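Local coordinates for protein beta-ketoacyl synthase (Pseudomonas aeruginosa, PDB 4CW4) that condenses acetyl-CoA with malonyl-ACP to make acetoacetyl-ACP, the primer that starts bacterial fatty acid synthesis, at residues F260-M263 with P264-I268; E181-S185 with R186-R190. All coordinates share one frame; numbering follows the deposited sequence.

Contact 1 (F260-M263 with P264-I268); sequences FNSM and PTDFI
The Phe267 ring is approached obliquely by Met263, whose thioether sulfur SD lies 4.0 Å from ring carbon CE1, a Met-aromatic contact made in the conformer described; a second conformer is deposited, so the contact is not certain. Outside the segments, Tyr271 and His188 each pair edge-to-face with the same ring. The second flat group is the carboxylate of Asp266. On its syn side, 27° out of its plane, OD2 accepts the Ser262 hydroxyl, with OG at 2.8 Å, while OD1 accepts Asn543 ND2 of the second subunit; both oxygens of this buried acid thus have polar partners. Serine suits the position because its OG, set between backbone N and carbonyl carbon (chi1 62°), is short enough to meet a side chain one turn on. In the same conformer the Met263 chain bends at chi2 (-80°), which carries its end round toward aspartate and ring. Beneath the side chains, Asp266 N bonds to Ser262 O at 2.9 Å, and Phe267 N to Met263 O. Proline fits the first turn, where its missing N-H costs no helical bond. The type I turn from Phe260 to Met263 runs straight into helix 263-273, whose Met263, Pro264 and Phe267 rest on Leu192 of helix 190-204, while Thr265 touches strands 222-225 and 278-283.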
# COMPACT_ATOMS: atom_id res chain seq x y z
N PHE A 260 -3.51 -9.12 0.51
CA PHE A 260 -2.57 -7.99 0.62
C PHE A 260 -2.66 -7.06 -0.59
O PHE A 260 -2.76 -7.50 -1.74
CB PHE A 260 -1.13 -8.47 0.71
CG PHE A 260 -0.79 -9.08 2.03
CD1 PHE A 260 -0.83 -8.32 3.19
CD2 PHE A 260 -0.45 -10.40 2.13
CE1 PHE A 260 -0.54 -8.87 4.40
CE2 PHE A 260 -0.16 -10.94 3.36
CZ PHE A 260 -0.19 -10.17 4.48
N ASN A 261 -2.57 -5.76 -0.31
CA ASN A 261 -2.72 -4.76 -1.37
C ASN A 261 -1.62 -4.79 -2.42
O ASN A 261 -1.77 -4.19 -3.48
CB ASN A 261 -2.92 -3.35 -0.79
CG ASN A 261 -1.63 -2.60 -0.59
OD1 ASN A 261 -0.64 -3.12 -0.09
ND2 ASN A 261 -1.65 -1.33 -0.99
N SER A 262 -0.53 -5.50 -2.13
CA SER A 262 0.55 -5.68 -3.11
C SER A 262 0.32 -6.80 -4.11
O SER A 262 1.06 -6.94 -5.08
CB SER A 262 1.88 -5.93 -2.40
OG SER A 262 1.81 -7.14 -1.63
N MET A 263 -0.70 -7.63 -3.87
CA MET A 263 -0.86 -8.82 -4.67
C MET A 263 -1.14 -8.60 -6.16
O MET A 263 -0.73 -9.42 -6.97
CB MET A 263 -1.86 -9.78 -4.03
CG MET A 263 -1.25 -10.44 -2.81
SD MET A 263 -0.15 -11.81 -3.30
CE MET A 263 1.00 -11.86 -1.93
N PRO A 264 -1.81 -7.48 -6.54
CA PRO A 264 -1.93 -7.22 -7.98
C PRO A 264 -0.55 -7.08 -8.65
O PRO A 264 -0.40 -7.48 -9.79
CB PRO A 264 -2.70 -5.89 -8.03
CG PRO A 264 -3.59 -5.98 -6.82
CD PRO A 264 -2.68 -6.59 -5.76
N THR A 265 0.42 -6.55 -7.93
CA THR A 265 1.81 -6.43 -8.37
C THR A 265 2.53 -7.78 -8.29
O THR A 265 3.17 -8.22 -9.24
CB THR A 265 2.54 -5.44 -7.43
OG1 THR A 265 1.75 -4.25 -7.32
CG2 THR A 265 3.94 -5.14 -7.95
N ASP A 266 2.43 -8.43 -7.13
CA ASP A 266 3.13 -9.68 -6.91
C ASP A 266 2.70 -10.75 -7.93
O ASP A 266 3.52 -11.53 -8.39
CB ASP A 266 2.85 -10.20 -5.50
CG ASP A 266 3.30 -9.24 -4.40
OD1 ASP A 266 4.28 -8.50 -4.59
OD2 ASP A 266 2.63 -9.23 -3.34
N PHE A 267 1.42 -10.80 -8.27
CA PHE A 267 0.94 -11.79 -9.23
C PHE A 267 1.55 -11.55 -10.61
O PHE A 267 1.80 -12.49 -11.35
CB PHE A 267 -0.59 -11.77 -9.32
CG PHE A 267 -1.26 -12.79 -8.45
CD1 PHE A 267 -0.81 -13.04 -7.17
CD2 PHE A 267 -2.33 -13.53 -8.93
CE1 PHE A 267 -1.41 -13.99 -6.38
CE2 PHE A 267 -2.93 -14.50 -8.13
CZ PHE A 267 -2.47 -14.73 -6.85
N ILE A 268 1.79 -10.31 -10.98
CA ILE A 268 2.41 -10.05 -12.28
C ILE A 268 3.86 -10.56 -12.33
O ILE A 268 4.25 -11.19 -13.31
CB ILE A 268 2.34 -8.56 -12.62
CG1 ILE A 268 0.88 -8.16 -12.88
CG2 ILE A 268 3.16 -8.22 -13.86
CD1 ILE A 268 0.67 -6.67 -12.89

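Contact 2 (E181-S185 with R186-R190); sequences ELYNS and RFHPR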
# COMPACT_ATOMS: atom_id res chain seq x y z
N GLU A 181 -13.08 -16.53 -15.86
CA GLU A 181 -13.27 -17.64 -16.79
C GLU A 181 -12.12 -17.76 -17.79
O GLU A 181 -12.03 -18.74 -18.54
CB GLU A 181 -14.58 -17.48 -17.56
CG GLU A 181 -15.81 -17.48 -16.67
CD GLU A 181 -17.09 -17.23 -17.45
OE1 GLU A 181 -17.03 -16.89 -18.65
OE2 GLU A 181 -18.17 -17.38 -16.84
N LEU A 182 -11.24 -16.77 -17.80
CA LEU A 182 -10.23 -16.70 -18.86
C LEU A 182 -8.91 -17.40 -18.55
O LEU A 182 -8.05 -17.50 -19.43
CB LEU A 182 -9.95 -15.25 -19.19
CG LEU A 182 -11.15 -14.41 -19.66
CD1 LEU A 182 -10.70 -12.98 -19.83
CD2 LEU A 182 -11.74 -14.94 -20.95
N TYR A 183 -8.75 -17.86 -17.30
CA TYR A 183 -7.53 -18.55 -16.88
C TYR A 183 -7.87 -19.34 -15.63
O TYR A 183 -9.01 -19.27 -15.14
CB TYR A 183 -6.37 -17.55 -16.63
CG TYR A 183 -6.48 -16.80 -15.33
CD1 TYR A 183 -7.33 -15.70 -15.19
CD2 TYR A 183 -5.75 -17.19 -14.22
CE1 TYR A 183 -7.44 -15.05 -14.00
CE2 TYR A 183 -5.87 -16.56 -13.04
CZ TYR A 183 -6.72 -15.48 -12.93
OH TYR A 183 -6.88 -14.82 -11.74
N ASN A 184 -6.89 -20.07 -15.11
CA ASN A 184 -7.08 -20.88 -13.90
C ASN A 184 -7.12 -20.01 -12.65
O ASN A 184 -6.11 -19.83 -11.97
CB ASN A 184 -5.97 -21.93 -13.78
CG ASN A 184 -6.06 -22.70 -12.48
OD1 ASN A 184 -7.13 -22.81 -11.87
ND2 ASN A 184 -4.92 -23.23 -12.04
N SER A 185 -8.29 -19.46 -12.35
CA SER A 185 -8.44 -18.40 -11.36
C SER A 185 -8.96 -18.88 -10.01
O SER A 185 -9.34 -18.06 -9.17
CB SER A 185 -9.42 -17.37 -11.90
OG SER A 185 -10.66 -18.02 -12.13
N ARG A 186 -8.97 -20.19 -9.81
CA ARG A 186 -9.48 -20.76 -8.56
C ARG A 186 -8.86 -20.09 -7.33
O ARG A 186 -7.64 -19.94 -7.21
CB ARG A 186 -9.25 -22.28 -8.52
CG ARG A 186 -10.01 -23.04 -9.59
CD ARG A 186 -9.67 -24.53 -9.56
NE ARG A 186 -10.48 -25.31 -10.50
CZ ARG A 186 -10.33 -25.28 -11.83
NH1 ARG A 186 -9.41 -24.49 -12.38
NH2 ARG A 186 -11.11 -26.02 -12.60
N PHE A 187 -9.75 -19.66 -6.44
CA PHE A 187 -9.44 -19.01 -5.17
C PHE A 187 -8.82 -17.61 -5.25
O PHE A 187 -8.45 -17.04 -4.22
CB PHE A 187 -8.59 -19.92 -4.28
CG PHE A 187 -9.30 -21.16 -3.86
CD1 PHE A 187 -10.40 -21.09 -3.01
CD2 PHE A 187 -8.88 -22.39 -4.30
CE1 PHE A 187 -11.06 -22.25 -2.61
CE2 PHE A 187 -9.53 -23.55 -3.92
CZ PHE A 187 -10.62 -23.47 -3.07
N HIS A 188 -8.74 -17.04 -6.44
CA HIS A 188 -8.23 -15.67 -6.56
C HIS A 188 -9.33 -14.64 -6.31
O HIS A 188 -10.40 -14.71 -6.93
CB HIS A 188 -7.69 -15.46 -7.96
CG HIS A 188 -6.48 -16.28 -8.26
ND1 HIS A 188 -5.97 -16.39 -9.53
CD2 HIS A 188 -5.69 -17.03 -7.46
CE1 HIS A 188 -4.90 -17.16 -9.50
NE2 HIS A 188 -4.71 -17.57 -8.26
N PRO A 189 -9.05 -13.64 -5.46
CA PRO A 189 -9.94 -12.47 -5.42
C PRO A 189 -10.13 -11.83 -6.80
O PRO A 189 -9.23 -11.89 -7.67
CB PRO A 189 -9.21 -11.50 -4.50
CG PRO A 189 -8.36 -12.35 -3.64
CD PRO A 189 -7.92 -13.47 -4.54
N ARG A 190 -11.28 -11.19 -6.98
CA ARG A 190 -11.63 -10.57 -8.27
C ARG A 190 -10.56 -9.56 -8.71
O ARG A 190 -10.23 -9.51 -9.88
CB ARG A 190 -12.99 -9.90 -8.17
CG ARG A 190 -13.46 -9.26 -9.48
CD ARG A 190 -14.91 -8.86 -9.38
NE ARG A 190 -15.39 -8.18 -10.57
CZ ARG A 190 -15.82 -8.80 -11.67
NH1 ARG A 190 -15.81 -10.12 -11.74
NH2 ARG A 190 -16.24 -8.09 -12.70
O HOH W 1 -5.73 -20.80 -9.21
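Tyr183 OH and His188 ND1 lie 2.9 Å apart in a hydrogen bond in which either could be the donor. The two rings meet rim to rim, their planes 29° apart; the hydroxyl reaches the imidazole edge near its plane, and Tyr183 CE2 also comes up to that edge, 3.5 Å from His188 ND1. Ser185 lies over both rings: its CB sits over the rim of one tyrosine face, 3.4 Å above the plane, and its carbonyl carbon lies over a face of the imidazole. Tyr183 reaches back because its CG stands between backbone N and carbonyl carbon (chi1 77°). A side chain as small as serine's can lie close over the tyrosine ring, and its hydroxyl is taken by Gly180 O. Tyr598, from outside the segments, meets both rings; of Tyr183, Ser185 and His188, the histidine is the buried one.

The chain reverses here by a type II turn from Ser185 to His188, closed by His188 N to Ser185 O at 3.0 Å. Phe187 takes the left-handed third position of this turn, its side chain exposed. Just before, Asn184 is the centre of an inverse gamma turn. Its OD1 receives Arg186 NH1 at 2.9 Å, lying in the guanidinium plane, although the donor stands above the amide carbonyl plane rather than on a lone pair; the arginine chain runs out extended to NE, and a turn at chi4 (72°) brings NH1 to OD1. A water donates to both Asn184 O and Arg186 O, tying the outer backbone together. Pro189 then takes the N-cap position of helix 190-204. The whole is a compact loop built of consecutive tight turns, which leads the chain into that helix of the ketosynthase domain.

Contact 2 delivers the chain to helix 190-204, and contact 1 opens helix 263-273, which packs against it. With centres 14 Å apart, the two meet directly where Phe267 CE2 approaches His188 NE2 to 3.6 Å, an edge-to-face pair that joins the rings of Tyr183 and His188 to Phe267. Gln232 touches both, through Pro189 on one side and Met263 and Pro264 on the other. Their settings differ: contact 1 is buried and reaches the second subunit, whereas contact 2 lies nearer the surface and touches only its own chain. Neither is at the active site. Yet helix 263-273 leads through strand 278-283 toward Cys286, the probable nucleophile of this thiolase-like enzyme.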